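Local coordinates for periplasmic divalent cation tolerance protein (PDB 6GDX), which is a trimeric PII-like protein of the CutA family, assigned copper binding by family but perhaps a carrier or signalling protein for small molecules, at residues Thr38-Thr42 with Glu43-Gln47; Ile118-Ser121 with Val122-Asp126. All coordinates share one frame; numbering follows the deposited sequence.

Contact 1: Thr38-Thr42 with Glu43-Gln47; sequences TTVST and EVEAQ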
# COMPACT_ATOMS: atom_id res chain seq x y z
N THR B 38 -6.14 -1.17 8.08
CA THR B 38 -6.28 -0.70 9.45
C THR B 38 -4.95 -0.93 10.17
O THR B 38 -4.04 -1.55 9.62
CB THR B 38 -7.45 -1.37 10.18
OG1 THR B 38 -7.67 -0.72 11.43
CG2 THR B 38 -7.23 -2.83 10.39
N THR B 39 -4.82 -0.41 11.39
CA THR B 39 -3.64 -0.66 12.22
C THR B 39 -4.08 -1.13 13.58
O THR B 39 -5.17 -0.83 14.05
CB THR B 39 -2.76 0.59 12.36
OG1 THR B 39 -3.45 1.57 13.11
CG2 THR B 39 -2.35 1.15 11.03
N VAL B 40 -3.18 -1.89 14.22
CA VAL B 40 -3.29 -2.23 15.64
C VAL B 40 -1.93 -1.95 16.28
O VAL B 40 -0.97 -1.58 15.60
CB VAL B 40 -3.71 -3.70 15.84
CG1 VAL B 40 -5.05 -3.97 15.23
CG2 VAL B 40 -2.67 -4.66 15.28
N SER B 41 -1.84 -2.10 17.60
CA SER B 41 -0.61 -1.73 18.28
C SER B 41 0.48 -2.79 18.21
O SER B 41 1.63 -2.45 17.94
CB SER B 41 -0.89 -1.38 19.74
OG SER B 41 0.30 -1.05 20.42
N THR B 42 0.14 -4.06 18.45
CA THR B 42 1.16 -5.10 18.62
C THR B 42 1.05 -6.21 17.60
O THR B 42 -0.01 -6.45 17.00
CB THR B 42 1.11 -5.75 20.02
OG1 THR B 42 -0.07 -6.53 20.08
CG2 THR B 42 1.13 -4.69 21.14
N GLU B 43 2.17 -6.88 17.38
CA GLU B 43 2.23 -8.05 16.53
C GLU B 43 1.25 -9.12 16.98
O GLU B 43 0.55 -9.68 16.14
CB GLU B 43 3.65 -8.56 16.47
CG GLU B 43 3.83 -9.77 15.59
CD GLU B 43 5.26 -10.28 15.59
OE1 GLU B 43 5.70 -10.72 14.55
OE2 GLU B 43 5.94 -10.30 16.64
N VAL B 44 1.17 -9.39 18.27
CA VAL B 44 0.21 -10.38 18.74
C VAL B 44 -1.23 -9.99 18.40
O VAL B 44 -2.00 -10.82 17.95
CB VAL B 44 0.39 -10.61 20.27
CG1 VAL B 44 -0.80 -11.35 20.87
CG2 VAL B 44 1.70 -11.33 20.56
N GLU B 45 -1.58 -8.74 18.64
CA GLU B 45 -2.91 -8.29 18.28
C GLU B 45 -3.21 -8.51 16.80
O GLU B 45 -4.31 -8.94 16.42
CB GLU B 45 -3.11 -6.80 18.57
CG GLU B 45 -3.27 -6.42 20.03
CD GLU B 45 -3.23 -4.92 20.28
OE1 GLU B 45 -2.79 -4.12 19.41
OE2 GLU B 45 -3.66 -4.49 21.39
N ALA B 46 -2.24 -8.16 15.98
CA ALA B 46 -2.44 -8.27 14.54
C ALA B 46 -2.60 -9.72 14.12
O ALA B 46 -3.47 -10.04 13.31
CB ALA B 46 -1.29 -7.64 13.81
N GLN B 47 -1.76 -10.60 14.66
CA GLN B 47 -1.82 -12.02 14.29
C GLN B 47 -3.19 -12.61 14.70
O GLN B 47 -3.79 -13.36 13.95
CB GLN B 47 -0.67 -12.77 14.97
CG GLN B 47 0.69 -12.43 14.43
CD GLN B 47 1.81 -13.01 15.25
OE1 GLN B 47 1.66 -13.26 16.45
NE2 GLN B 47 2.96 -13.22 14.61
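Glu-45 reaches back from the first turn of helix 43-55 and places one carboxylate oxygen, OE1, against two backbone N-H groups of the turn before it. Ser-41 N donates to Glu-45 OE1 at 2.9 Å, meeting it nearly along the C-O axis, though the bond is bent, with an N-H...O angle of 132°. The second donor, Thr-42 N, lies 3.1 Å from Glu-45 OE1 and comes from above the carboxylate plane, 49° out of it. Two donors on one oxygen restrain the carboxylate's rotation, and their partial positive charges probably help to hold it as an anion. The chain can span this distance because CG stands anti to the carbonyl carbon of Glu-45 (chi1 -75°) and continues extended.

Thr-42, at the N-cap, closes the exchange: Thr-42 OG1 accepts from Glu-45 N at 3.0 Å along a fairly straight bond. This reciprocal pair, threonine side chain to glutamate N-H and glutamate side chain to threonine N-H, is a capping box, at the junction where strand 33-40 gives way to helix 43-55 in the ferredoxin-like fold. Threonine suits the N-cap because its short hydroxyl can fold back on the helix, and the two side chains cross at about a right angle, where Thr-42 OG1 lies 3.2 Å from Glu-45 CG. Thr-42 O is taken by Ala-46 N at 3.0 Å, the first regular bond of the helix.

Beneath the polar cap, Val-40 CG2 packs on Ala-46 CB at 3.6 Å. Small Ala-46 lets the helix lie close to the sheet, where it also touches Ile-64 and Gln-83, while Val-40 rests on Met-85, His-105 and Pro-106.

Contact 2: Ile118-Ser121 with Val122-Asp126; sequences IASS and VAYRD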
# COMPACT_ATOMS: atom_id res chain seq x y z
N ILE B 118 -7.90 -2.30 -9.46
CA ILE B 118 -8.54 -2.14 -10.76
C ILE B 118 -8.30 -3.33 -11.66
O ILE B 118 -8.98 -3.44 -12.71
CB ILE B 118 -8.03 -0.82 -11.45
CG1 ILE B 118 -6.51 -0.90 -11.87
CG2 ILE B 118 -8.45 0.42 -10.67
CD1 ILE B 118 -6.19 -1.25 -13.29
N ALA B 119 -7.37 -4.21 -11.32
CA ALA B 119 -7.13 -5.40 -12.12
C ALA B 119 -6.52 -6.45 -11.22
O ALA B 119 -5.97 -6.17 -10.15
CB ALA B 119 -6.22 -5.12 -13.29
N SER B 120 -6.63 -7.69 -11.67
CA SER B 120 -6.02 -8.84 -11.00
C SER B 120 -5.82 -9.92 -12.07
O SER B 120 -6.18 -9.74 -13.22
CB SER B 120 -6.91 -9.35 -9.90
OG SER B 120 -6.35 -10.40 -9.18
N SER B 121 -5.26 -11.06 -11.69
CA SER B 121 -5.28 -12.21 -12.59
C SER B 121 -6.58 -12.96 -12.41
O SER B 121 -7.22 -12.89 -11.34
CB SER B 121 -4.11 -13.12 -12.33
OG SER B 121 -4.22 -13.68 -11.04
N VAL B 122 -6.97 -13.70 -13.44
CA VAL B 122 -8.14 -14.55 -13.30
C VAL B 122 -7.96 -15.52 -12.12
O VAL B 122 -8.86 -15.71 -11.30
CB VAL B 122 -8.42 -15.35 -14.60
CG1 VAL B 122 -9.55 -16.34 -14.39
CG2 VAL B 122 -8.75 -14.40 -15.75
N ALA B 123 -6.79 -16.14 -12.07
CA ALA B 123 -6.52 -17.13 -11.03
C ALA B 123 -6.60 -16.57 -9.63
O ALA B 123 -7.17 -17.20 -8.73
CB ALA B 123 -5.17 -17.80 -11.26
N TYR B 124 -6.01 -15.39 -9.41
CA TYR B 124 -6.00 -14.79 -8.08
C TYR B 124 -7.41 -14.36 -7.68
O TYR B 124 -7.86 -14.60 -6.55
CB TYR B 124 -5.02 -13.63 -7.98
CG TYR B 124 -4.99 -13.07 -6.60
CD1 TYR B 124 -4.25 -13.64 -5.59
CD2 TYR B 124 -5.73 -11.92 -6.28
CE1 TYR B 124 -4.27 -13.07 -4.31
CE2 TYR B 124 -5.77 -11.39 -5.02
CZ TYR B 124 -5.02 -11.95 -4.05
OH TYR B 124 -5.11 -11.40 -2.77
N ARG B 125 -8.11 -13.69 -8.59
CA ARG B 125 -9.47 -13.27 -8.27
C ARG B 125 -10.34 -14.48 -7.95
O ARG B 125 -11.11 -14.45 -6.99
CB ARG B 125 -10.10 -12.43 -9.37
CG ARG B 125 -11.59 -12.19 -9.15
CD ARG B 125 -12.13 -11.11 -10.05
NE ARG B 125 -13.57 -10.94 -9.85
CZ ARG B 125 -14.50 -11.68 -10.44
NH1 ARG B 125 -15.76 -11.42 -10.18
NH2 ARG B 125 -14.16 -12.66 -11.27
N ASP B 126 -10.23 -15.55 -8.75
CA ASP B 126 -11.00 -16.74 -8.48
C ASP B 126 -10.65 -17.38 -7.13
O ASP B 126 -11.55 -17.82 -6.42
CB ASP B 126 -10.80 -17.77 -9.59
CG ASP B 126 -11.47 -17.37 -10.90
OD1 ASP B 126 -12.25 -16.39 -10.95
OD2 ASP B 126 -11.21 -18.06 -11.91
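The ring of Tyr-124 is met at its edge, near its plane, by the hydroxyl of Ser-120, with Ser-120 OG 3.3 Å from Tyr-124 CD2. Elsewhere the ring meets Trp-127, the two planes inclined at about 45°, and the Tyr-124 side chain packs on Leu-113 of the second subunit. A bound Bis-Tris molecule also lies near the tyrosine side chain, probably a crystallisation component, although it may mark a pocket. The motif is a serine N-cap where strand 119-121 turns into the C-terminal helix 122-131, the two short axes standing at 95° to each other.

Ser-120 OG has its polar partner across the subunit interface, in a hydrogen bond with Cys-112 O of the second subunit. The same strand pairs antiparallel with that chain, carrying the sheet across the boundary. A small serine suits this place, since its one OG can both bond to the neighbouring carbonyl and lie at the edge of the tyrosine ring.

Ser-121 does the capping. With chi1 at 65°, Ser-121 OG is folded back over the helix start, where it accepts from Tyr-124 N at 3.0 Å. This gives an acceptor to an N-H of the helix's first turn. The helix's own bonding begins with Arg-125 N donating to Ser-121 O at 3.0 Å, nearly straight at 170°. Val-122, at the first helical position, turns away from the strand to rest on Ser-26 and Ile-28, while Arg-125 touches Ile-28 and Thr-30. Close to the cap, the methylene of Tyr-124 lies against the capping oxygen, with Tyr-124 CB 3.2 Å from Ser-121 OG.

Contacts 1 and 2 are both strand-to-helix turns with a hydroxyl N-cap, set on opposite sides of the chain's centre, their centres about 28 Å apart, and they share no helix or strand. Both are partly buried. Contact 1 lies nearer the middle of the chain, where the main sheet meets helix 43-55: a glutamate completes the capping box, and its apolar pair turns to the sheet. Contact 2, toward the C-terminal end, has a serine N-cap alone; its buried serines and tyrosine face another subunit. That subunit reaches contact 1 through the Gln-47 side chain and, weakly, Glu-43, but contact 2 by strand pairing, a serine hydrogen bond and packing.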